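Local atomic coordinates of putative uncharacterized protein (Chaetomium thermophilum, PDB entry 5T8V), a protein that probably helps load cohesin onto chromatin, this chain being the C-terminal HEAT-repeat fragment of the larger loader Scc2. Residues Asp363-Thr366 / Ile367-Leu371; Ala943-Val946 / Ile947-Lys951; Gly1220-Asn1224 / Pro1225-Lys1229. All coordinates share one frame; numbering follows the deposited sequence.

Contact 1: residues Asp363-Thr366 / Ile367-Leu371; sequences DLDT and ISTPL
Thr369 turns its hydroxyl back onto the carbonyl of Asp365, one helical turn earlier. Its CB is already 3.3 Å from Asp365 O. From there the side chain divides. With chi1 at 56°, OG1 stands between the residue's own N and carbonyl carbon, which tips the hydroxyl toward the preceding turn, and Thr369 OG1 donates to Asp365 O at 2.8 Å. The other branch, CG2, crosses the Asp365 side chain and meets its carboxylate at OD1. The backbone Thr369 N also bonds to Asp365 O, at 3.0 Å, and the two donors come in from opposite faces of the carbonyl plane. If a valine stood here, Asp365 O would probably be left with the backbone N-H of Thr369 and the weak bond from Ser368 N.

The segment is part of helix 357-391 of this HEAT-repeat protein, and serine and threonine suit such a helix because a hydroxyl can be satisfied within the helix itself. Ser368 repeats the pattern: Ser368 OG gives its proton to Leu364 O at 2.8 Å, above the carbonyl plane, while Ser368 N bonds from the other face. Thr366 OG1 reaches back three residues to Asp363 O at 2.6 Å, an oxygen that also takes the N-H of Ile367. Pro370 has no N-H for Thr366 O, and the helix is kinked there. On the apolar side, Leu364 CD1 packs on Ile367 CG2 at 3.9 Å, and both side chains rest against Ile573 of helix 556-574, while Leu364 also reaches Ile544 and Cys545 of helix 527-550.

Contact 2: residues Ala943-Val946 / Ile947-Lys951; sequences ARLV and ISSLK
Ile947 follows Ala943 by one helical turn: Ile947 N donates to Ala943 O at 2.9 Å, and its CG1 and CD1 lie along the same carbonyl. The small methyl of Ala943 and the branched Ile947 both belong to the buried side of the helix. Ser948 comes next, on the exposed side, where a small polar residue is at ease. Its OG, set between its own N and carbonyl carbon (chi1 58°), has two acceptors near it, Leu945 O at 2.7 Å and Arg944 O at 3.0 Å, and which of them takes the single proton is not settled.

Ser949 is buried, and its hydroxyl is satisfied inside the helix. Ser949 OG donates to Leu945 O at 3.0 Å from above the carbonyl plane, while the backbone N of Ser949 reaches that oxygen from the opposite face, so the Leu945 carbonyl takes two donors from one residue. Leu950 closes the turn with a nearly straight bond, Leu950 N to Val946 O at 2.9 Å (N-H...O 167°). Its side chain lies beside that of Val946, both pointing the same way, with Leu950 CD1 3.8 Å from Val946 CG1.

Within the HEAT-repeat array, this regular alpha-helix, 940-960, turns Leu945, Val946 and Ser949 to Ile979, Val980 and Ala983 of helix 969-986, while Ala943, Val946 and Ile947 meet Met995, Phe996 and His999 of a loop.

Contact 3: residues Gly1220-Asn1224 / Pro1225-Lys1229; sequences GATTN and PFTPK
Thr1222 and Thr1227 face each other across a tight reversal of the chain, their side chains meeting at a slant through the hydroxyls: Thr1222 OG1 and Thr1227 OG1 are 3.0 Å apart and hydrogen-bonded, and either could be the donor. Both hydroxyls stand between the backbone N and the carbonyl carbon of their own residue (chi1 61° and 58°), which brings them to the same edge of the turn. The backbones join as well, Thr1222 N donating to Thr1227 O at 3.0 Å. Together with Lys1229 N to Gly1220 O at 3.2 Å, this bond flanks a single antiparallel beta bridge between Ala1221 and Pro1228. This is a non-hydrogen-bonded pair, a place that suits proline, since its nitrogen has no proton to give. The small Ala1221 fits as well, its CB lying 3.3 Å from Thr1227 O.

The reversal itself is made by Asn1224 and Pro1225, joined by a cis peptide bond. Phe1226 follows, and its ring approaches the start of the turn obliquely, with CD1 3.6 Å from Thr1222 O. At the other end Lys1229 doubles back along the first segment. Its CG lies 3.4 Å from Gly1220 O, and the bend at chi2 carries CE to 4.2 Å from Thr1222 CG2. A further bend at chi4 turns the ammonium NZ to the Arg1219 carbonyl, Gln1211 and a salt bridge with Asp1217.

This loop links helix 1200-1213 to helix 1231-1240. Its Phe1226 ring stacks on Phe1285 and meets Trp1425 of helix 1422-1431 edge-to-face, while Pro1228 and Lys1229 pack against Asn1282 of helix 1271-1284.

In the fold
No two of the contacts hold the same elements. Contacts 1 and 2 each lie within a single helix of the solenoid, on opposite sides of the chain's centre with their own centres about 113 Å apart; contact 3 is a turn between helices, its centre about 59 Å from that of contact 2. Contact 2 is the most buried, while contacts 1 and 3 are only partly so. In both helices serine or threonine hydroxyls return to carbonyls of the preceding turn, yet the helix of contact 1 is kinked at a proline and that of contact 2 runs on unbroken. In contact 3 hydroxyl bonds to hydroxyl, and a few bonds across the turn replace the helical pattern.

Contact 1: residues Asp363-Thr366 / Ile367-Leu371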
ATOM      1  N   ASP A 363     -12.646  27.162 -41.746  1.00 28.09           N
ATOM      2  CA  ASP A 363     -11.363  27.678 -42.212  1.00 27.25           C
ATOM      3  C   ASP A 363     -10.286  27.483 -41.153  1.00 24.96           C
ATOM      4  O   ASP A 363      -9.221  26.906 -41.421  1.00 24.29           O
ATOM      5  CB  ASP A 363     -11.498  29.159 -42.562  1.00 29.39           C
ATOM      6  CG  ASP A 363     -12.330  29.395 -43.805  1.00 34.17           C
ATOM      7  OD1 ASP A 363     -12.895  28.420 -44.346  1.00 36.29           O
ATOM      8  OD2 ASP A 363     -12.423  30.563 -44.240  1.00 36.27           O
ATOM      9  N   LEU A 364     -10.552  27.961 -39.933  1.00 21.77           N
ATOM     10  CA  LEU A 364      -9.571  27.807 -38.867  1.00 19.87           C
ATOM     11  C   LEU A 364      -9.200  26.344 -38.676  1.00 18.95           C
ATOM     12  O   LEU A 364      -8.034  26.018 -38.434  1.00 17.73           O
ATOM     13  CB  LEU A 364     -10.102  28.397 -37.561  1.00 19.46           C
ATOM     14  CG  LEU A 364      -9.186  28.181 -36.352  1.00 17.67           C
ATOM     15  CD1 LEU A 364      -7.784  28.723 -36.614  1.00 17.00           C
ATOM     16  CD2 LEU A 364      -9.780  28.831 -35.123  1.00 17.54           C
ATOM     17  N   ASP A 365     -10.177  25.445 -38.786  1.00 34.49           N
ATOM     18  CA  ASP A 365      -9.889  24.024 -38.634  1.00 35.75           C
ATOM     19  C   ASP A 365      -8.908  23.556 -39.700  1.00 37.27           C
ATOM     20  O   ASP A 365      -7.913  22.884 -39.396  1.00 37.61           O
ATOM     21  CB  ASP A 365     -11.189  23.221 -38.695  1.00 38.35           C
ATOM     22  CG  ASP A 365     -10.965  21.733 -38.517  1.00 41.54           C
ATOM     23  OD1 ASP A 365     -10.619  21.317 -37.392  1.00 41.38           O
ATOM     24  OD2 ASP A 365     -11.146  20.980 -39.496  1.00 45.39           O
ATOM     25  N   THR A 366      -9.156  23.929 -40.961  1.00 22.01           N
ATOM     26  CA  THR A 366      -8.283  23.478 -42.041  1.00 22.05           C
ATOM     27  C   THR A 366      -6.870  24.026 -41.882  1.00 20.85           C
ATOM     28  O   THR A 366      -5.895  23.341 -42.210  1.00 20.43           O
ATOM     29  CB  THR A 366      -8.852  23.882 -43.402  1.00 24.65           C
ATOM     30  OG1 THR A 366      -8.936  25.310 -43.486  1.00 26.07           O
ATOM     31  CG2 THR A 366     -10.232  23.270 -43.620  1.00 26.92           C
ATOM     32  N   ILE A 367      -6.729  25.260 -41.390  1.00 35.80           N
ATOM     33  CA  ILE A 367      -5.381  25.812 -41.275  1.00 35.25           C
ATOM     34  C   ILE A 367      -4.659  25.279 -40.038  1.00 33.13           C
ATOM     35  O   ILE A 367      -3.437  25.089 -40.067  1.00 33.20           O
ATOM     36  CB  ILE A 367      -5.409  27.350 -41.265  1.00 37.30           C
ATOM     37  CG1 ILE A 367      -3.983  27.894 -41.383  1.00 38.74           C
ATOM     38  CG2 ILE A 367      -6.067  27.870 -39.995  1.00 36.41           C
ATOM     39  CD1 ILE A 367      -3.895  29.402 -41.509  1.00 40.79           C
ATOM     40  N   SER A 368      -5.380  25.026 -38.946  1.00 22.35           N
ATOM     41  CA  SER A 368      -4.738  24.736 -37.670  1.00 19.76           C
ATOM     42  C   SER A 368      -4.512  23.247 -37.436  1.00 20.47           C
ATOM     43  O   SER A 368      -3.505  22.872 -36.827  1.00 21.17           O
ATOM     44  CB  SER A 368      -5.563  25.314 -36.514  1.00 16.82           C
ATOM     45  OG  SER A 368      -6.786  24.620 -36.350  1.00 16.73           O
ATOM     46  N   THR A 369      -5.419  22.380 -37.889  1.00 28.41           N
ATOM     47  CA  THR A 369      -5.260  20.961 -37.578  1.00 29.93           C
ATOM     48  C   THR A 369      -3.962  20.372 -38.122  1.00 28.50           C
ATOM     49  O   THR A 369      -3.371  19.523 -37.431  1.00 28.05           O
ATOM     50  CB  THR A 369      -6.469  20.163 -38.084  1.00 34.60           C
ATOM     51  OG1 THR A 369      -6.644  20.377 -39.488  1.00 38.76           O
ATOM     52  CG2 THR A 369      -7.734  20.573 -37.335  1.00 34.56           C
ATOM     53  N   PRO A 370      -3.457  20.757 -39.299  1.00 20.84           N
ATOM     54  CA  PRO A 370      -2.181  20.177 -39.752  1.00 20.12           C
ATOM     55  C   PRO A 370      -1.002  20.544 -38.866  1.00 20.55           C
ATOM     56  O   PRO A 370      -0.081  19.732 -38.702  1.00 21.66           O
ATOM     57  CB  PRO A 370      -2.016  20.748 -41.168  1.00 20.04           C
ATOM     58  CG  PRO A 370      -3.363  21.258 -41.554  1.00 21.08           C
ATOM     59  CD  PRO A 370      -3.998  21.704 -40.288  1.00 21.37           C
ATOM     60  N   LEU A 371      -0.999  21.746 -38.289  1.00 18.19           N
ATOM     61  CA  LEU A 371       0.106  22.156 -37.429  1.00 16.81           C
ATOM     62  C   LEU A 371       0.192  21.269 -36.192  1.00 15.66           C
ATOM     63  O   LEU A 371       1.271  20.782 -35.830  1.00 15.40           O
ATOM     64  CB  LEU A 371      -0.067  23.624 -37.036  1.00 16.33           C
ATOM     65  CG  LEU A 371      -0.190  24.600 -38.210  1.00 16.98           C
ATOM     66  CD1 LEU A 371      -0.540  25.996 -37.722  1.00 17.51           C
ATOM     67  CD2 LEU A 371       1.092  24.629 -39.020  1.00 16.68           C
TER

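Contact 2: residues Ala943-Val946 / Ile947-Lys951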
ATOM      1  N   ALA A 943     -21.427 -22.100  61.838  1.00 52.48           N
ATOM      2  CA  ALA A 943     -21.878 -23.427  62.244  1.00 52.80           C
ATOM      3  C   ALA A 943     -23.382 -23.444  62.484  1.00 52.79           C
ATOM      4  O   ALA A 943     -24.065 -24.413  62.139  1.00 52.93           O
ATOM      5  CB  ALA A 943     -21.130 -23.872  63.501  1.00 54.19           C
ATOM      6  N   ARG A 944     -23.915 -22.374  63.074  1.00 59.69           N
ATOM      7  CA  ARG A 944     -25.351 -22.284  63.306  1.00 61.88           C
ATOM      8  C   ARG A 944     -26.112 -22.244  61.990  1.00 59.05           C
ATOM      9  O   ARG A 944     -27.159 -22.886  61.847  1.00 58.66           O
ATOM     10  CB  ARG A 944     -25.658 -21.045  64.148  1.00 65.31           C
ATOM     11  CG  ARG A 944     -27.125 -20.870  64.517  1.00 69.23           C
ATOM     12  CD  ARG A 944     -27.345 -19.579  65.296  1.00 72.95           C
ATOM     13  NE  ARG A 944     -26.962 -18.402  64.520  1.00 73.98           N
ATOM     14  CZ  ARG A 944     -26.975 -17.156  64.985  1.00 75.70           C
ATOM     15  NH1 ARG A 944     -27.352 -16.911  66.232  1.00 78.86           N
ATOM     16  NH2 ARG A 944     -26.609 -16.152  64.199  1.00 74.92           N
ATOM     17  N   LEU A 945     -25.598 -21.496  61.011  1.00 50.86           N
ATOM     18  CA  LEU A 945     -26.233 -21.456  59.698  1.00 49.71           C
ATOM     19  C   LEU A 945     -26.266 -22.843  59.064  1.00 49.70           C
ATOM     20  O   LEU A 945     -27.318 -23.309  58.603  1.00 48.83           O
ATOM     21  CB  LEU A 945     -25.491 -20.462  58.806  1.00 48.02           C
ATOM     22  CG  LEU A 945     -25.950 -20.330  57.354  1.00 46.88           C
ATOM     23  CD1 LEU A 945     -27.431 -19.996  57.276  1.00 47.42           C
ATOM     24  CD2 LEU A 945     -25.115 -19.269  56.658  1.00 46.08           C
ATOM     25  N   VAL A 946     -25.117 -23.523  59.042  1.00 42.08           N
ATOM     26  CA  VAL A 946     -25.042 -24.858  58.451  1.00 41.62           C
ATOM     27  C   VAL A 946     -25.999 -25.807  59.162  1.00 42.73           C
ATOM     28  O   VAL A 946     -26.751 -26.555  58.524  1.00 42.33           O
ATOM     29  CB  VAL A 946     -23.593 -25.380  58.499  1.00 41.73           C
ATOM     30  CG1 VAL A 946     -23.493 -26.773  57.884  1.00 41.53           C
ATOM     31  CG2 VAL A 946     -22.649 -24.414  57.788  1.00 40.82           C
ATOM     32  N   ILE A 947     -25.987 -25.788  60.496  1.00 44.33           N
ATOM     33  CA  ILE A 947     -26.808 -26.717  61.269  1.00 45.72           C
ATOM     34  C   ILE A 947     -28.286 -26.461  61.008  1.00 45.71           C
ATOM     35  O   ILE A 947     -29.069 -27.395  60.803  1.00 45.92           O
ATOM     36  CB  ILE A 947     -26.470 -26.612  62.767  1.00 47.77           C
ATOM     37  CG1 ILE A 947     -25.044 -27.115  63.018  1.00 48.14           C
ATOM     38  CG2 ILE A 947     -27.463 -27.419  63.609  1.00 49.54           C
ATOM     39  CD1 ILE A 947     -24.511 -26.810  64.406  1.00 50.22           C
ATOM     40  N   SER A 948     -28.694 -25.190  61.020  1.00 45.86           N
ATOM     41  CA  SER A 948     -30.092 -24.871  60.750  1.00 46.13           C
ATOM     42  C   SER A 948     -30.495 -25.335  59.357  1.00 44.64           C
ATOM     43  O   SER A 948     -31.591 -25.874  59.166  1.00 45.08           O
ATOM     44  CB  SER A 948     -30.333 -23.370  60.912  1.00 46.48           C
ATOM     45  OG  SER A 948     -29.502 -22.616  60.047  1.00 45.18           O
ATOM     46  N   SER A 949     -29.615 -25.147  58.370  1.00 48.56           N
ATOM     47  CA  SER A 949     -29.928 -25.586  57.014  1.00 48.60           C
ATOM     48  C   SER A 949     -30.101 -27.101  56.952  1.00 50.60           C
ATOM     49  O   SER A 949     -31.064 -27.604  56.362  1.00 51.99           O
ATOM     50  CB  SER A 949     -28.833 -25.125  56.054  1.00 46.85           C
ATOM     51  OG  SER A 949     -28.760 -23.711  56.012  1.00 46.16           O
ATOM     52  N   LEU A 950     -29.176 -27.845  57.562  1.00 61.07           N
ATOM     53  CA  LEU A 950     -29.271 -29.303  57.554  1.00 63.62           C
ATOM     54  C   LEU A 950     -30.542 -29.775  58.253  1.00 65.33           C
ATOM     55  O   LEU A 950     -31.292 -30.608  57.720  1.00 66.67           O
ATOM     56  CB  LEU A 950     -28.030 -29.903  58.217  1.00 63.82           C
ATOM     57  CG  LEU A 950     -26.717 -29.667  57.467  1.00 63.55           C
ATOM     58  CD1 LEU A 950     -25.519 -29.951  58.360  1.00 64.46           C
ATOM     59  CD2 LEU A 950     -26.662 -30.526  56.213  1.00 64.14           C
ATOM     60  N   LYS A 951     -30.794 -29.258  59.458  1.00 52.09           N
ATOM     61  CA  LYS A 951     -32.051 -29.539  60.144  1.00 53.26           C
ATOM     62  C   LYS A 951     -33.226 -29.324  59.203  1.00 51.89           C
ATOM     63  O   LYS A 951     -34.110 -30.178  59.085  1.00 52.13           O
ATOM     64  CB  LYS A 951     -32.185 -28.651  61.386  1.00 54.94           C
ATOM     65  CG  LYS A 951     -31.227 -28.995  62.522  1.00 56.33           C
ATOM     66  CD  LYS A 951     -31.671 -30.242  63.273  1.00 58.46           C
ATOM     67  CE  LYS A 951     -30.578 -30.760  64.195  1.00 59.52           C
ATOM     68  NZ  LYS A 951     -30.872 -32.130  64.702  1.00 61.35           N
TER

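Contact 3: residues Gly1220-Asn1224 / Pro1225-Lys1229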
ATOM      1  N   GLY A1220     -15.177 -35.122   2.761  1.00 61.81           N
ATOM      2  CA  GLY A1220     -13.784 -35.190   3.161  1.00 63.48           C
ATOM      3  C   GLY A1220     -13.087 -33.857   3.298  1.00 65.30           C
ATOM      4  O   GLY A1220     -11.937 -33.818   3.747  1.00 63.62           O
ATOM      5  N   ALA A1221     -13.753 -32.765   2.932  1.00 62.50           N
ATOM      6  CA  ALA A1221     -13.160 -31.440   3.039  1.00 65.76           C
ATOM      7  C   ALA A1221     -14.274 -30.407   3.050  1.00 68.44           C
ATOM      8  O   ALA A1221     -15.386 -30.660   2.578  1.00 68.59           O
ATOM      9  CB  ALA A1221     -12.179 -31.169   1.894  1.00 66.52           C
ATOM     10  N   THR A1222     -13.959 -29.238   3.597  1.00 76.12           N
ATOM     11  CA  THR A1222     -14.923 -28.153   3.654  1.00 78.82           C
ATOM     12  C   THR A1222     -15.082 -27.513   2.277  1.00 80.13           C
ATOM     13  O   THR A1222     -14.341 -27.798   1.332  1.00 80.42           O
ATOM     14  CB  THR A1222     -14.493 -27.095   4.672  1.00 80.70           C
ATOM     15  OG1 THR A1222     -13.229 -26.543   4.288  1.00 81.73           O
ATOM     16  CG2 THR A1222     -14.382 -27.698   6.061  1.00 79.62           C
ATOM     17  N   THR A1223     -16.071 -26.630   2.175  1.00103.14           N
ATOM     18  CA  THR A1223     -16.322 -25.849   0.969  1.00106.26           C
ATOM     19  C   THR A1223     -15.882 -24.419   1.254  1.00113.11           C
ATOM     20  O   THR A1223     -16.503 -23.724   2.066  1.00107.52           O
ATOM     21  CB  THR A1223     -17.794 -25.916   0.571  1.00104.10           C
ATOM     22  OG1 THR A1223     -18.618 -25.650   1.714  1.00103.55           O
ATOM     23  CG2 THR A1223     -18.130 -27.294   0.012  1.00103.16           C
ATOM     24  N   ASN A1224     -14.801 -23.999   0.605  1.00 77.00           N
ATOM     25  CA  ASN A1224     -14.179 -22.696   0.839  1.00 84.17           C
ATOM     26  C   ASN A1224     -13.545 -22.635   2.235  1.00 76.53           C
ATOM     27  O   ASN A1224     -14.245 -22.794   3.235  1.00 72.23           O
ATOM     28  CB  ASN A1224     -15.189 -21.553   0.679  1.00136.36           C
ATOM     29  CG  ASN A1224     -15.606 -21.347  -0.761  1.00138.41           C
ATOM     30  OD1 ASN A1224     -14.879 -21.697  -1.687  1.00138.47           O
ATOM     31  ND2 ASN A1224     -16.782 -20.769  -0.957  1.00140.32           N
ATOM     32  N   PRO A1225     -12.219 -22.416   2.313  1.00126.18           N
ATOM     33  CA  PRO A1225     -11.238 -22.289   1.226  1.00126.56           C
ATOM     34  C   PRO A1225     -10.690 -23.638   0.756  1.00122.87           C
ATOM     35  O   PRO A1225      -9.512 -23.737   0.413  1.00120.99           O
ATOM     36  CB  PRO A1225     -10.135 -21.441   1.861  1.00130.82           C
ATOM     37  CG  PRO A1225     -10.167 -21.816   3.293  1.00131.89           C
ATOM     38  CD  PRO A1225     -11.606 -22.131   3.626  1.00130.53           C
ATOM     39  N   PHE A1226     -11.545 -24.662   0.729  1.00 78.79           N
ATOM     40  CA  PHE A1226     -11.126 -26.007   0.350  1.00 73.63           C
ATOM     41  C   PHE A1226      -9.992 -26.489   1.248  1.00 66.99           C
ATOM     42  O   PHE A1226      -8.821 -26.458   0.853  1.00 66.46           O
ATOM     43  CB  PHE A1226     -10.685 -26.051  -1.125  1.00 78.62           C
ATOM     44  CG  PHE A1226     -11.720 -26.612  -2.072  1.00 81.04           C
ATOM     45  CD1 PHE A1226     -12.517 -27.687  -1.714  1.00 80.26           C
ATOM     46  CD2 PHE A1226     -11.878 -26.065  -3.338  1.00 83.62           C
ATOM     47  CE1 PHE A1226     -13.458 -28.196  -2.592  1.00 80.05           C
ATOM     48  CE2 PHE A1226     -12.818 -26.572  -4.219  1.00 83.25           C
ATOM     49  CZ  PHE A1226     -13.607 -27.639  -3.844  1.00 81.34           C
ATOM     50  N   THR A1227     -10.332 -26.942   2.454  1.00 91.74           N
ATOM     51  CA  THR A1227      -9.356 -27.488   3.384  1.00 89.95           C
ATOM     52  C   THR A1227      -9.795 -28.877   3.827  1.00 84.52           C
ATOM     53  O   THR A1227     -10.979 -29.091   4.113  1.00 83.71           O
ATOM     54  CB  THR A1227      -9.190 -26.584   4.614  1.00 90.41           C
ATOM     55  OG1 THR A1227     -10.451 -26.428   5.275  1.00 89.71           O
ATOM     56  CG2 THR A1227      -8.654 -25.219   4.209  1.00 93.15           C
ATOM     57  N   PRO A1228      -8.874 -29.839   3.899  1.00 65.09           N
ATOM     58  CA  PRO A1228      -9.267 -31.198   4.285  1.00 63.25           C
ATOM     59  C   PRO A1228      -9.585 -31.293   5.769  1.00 60.36           C
ATOM     60  O   PRO A1228      -9.089 -30.515   6.589  1.00 61.08           O
ATOM     61  CB  PRO A1228      -8.035 -32.034   3.924  1.00 63.57           C
ATOM     62  CG  PRO A1228      -6.902 -31.090   4.084  1.00 65.40           C
ATOM     63  CD  PRO A1228      -7.423 -29.738   3.662  1.00 67.18           C
ATOM     64  N   LYS A1229     -10.430 -32.268   6.109  1.00 64.00           N
ATOM     65  CA  LYS A1229     -10.815 -32.456   7.504  1.00 60.67           C
ATOM     66  C   LYS A1229      -9.611 -32.812   8.364  1.00 59.47           C
ATOM     67  O   LYS A1229      -9.519 -32.390   9.523  1.00 59.89           O
ATOM     68  CB  LYS A1229     -11.887 -33.542   7.607  1.00 58.52           C
ATOM     69  CG  LYS A1229     -13.165 -33.236   6.840  1.00 57.17           C
ATOM     70  CD  LYS A1229     -13.857 -31.985   7.369  1.00 56.19           C
ATOM     71  CE  LYS A1229     -15.173 -31.729   6.653  1.00 55.62           C
ATOM     72  NZ  LYS A1229     -16.155 -32.825   6.872  1.00 54.87           N
TER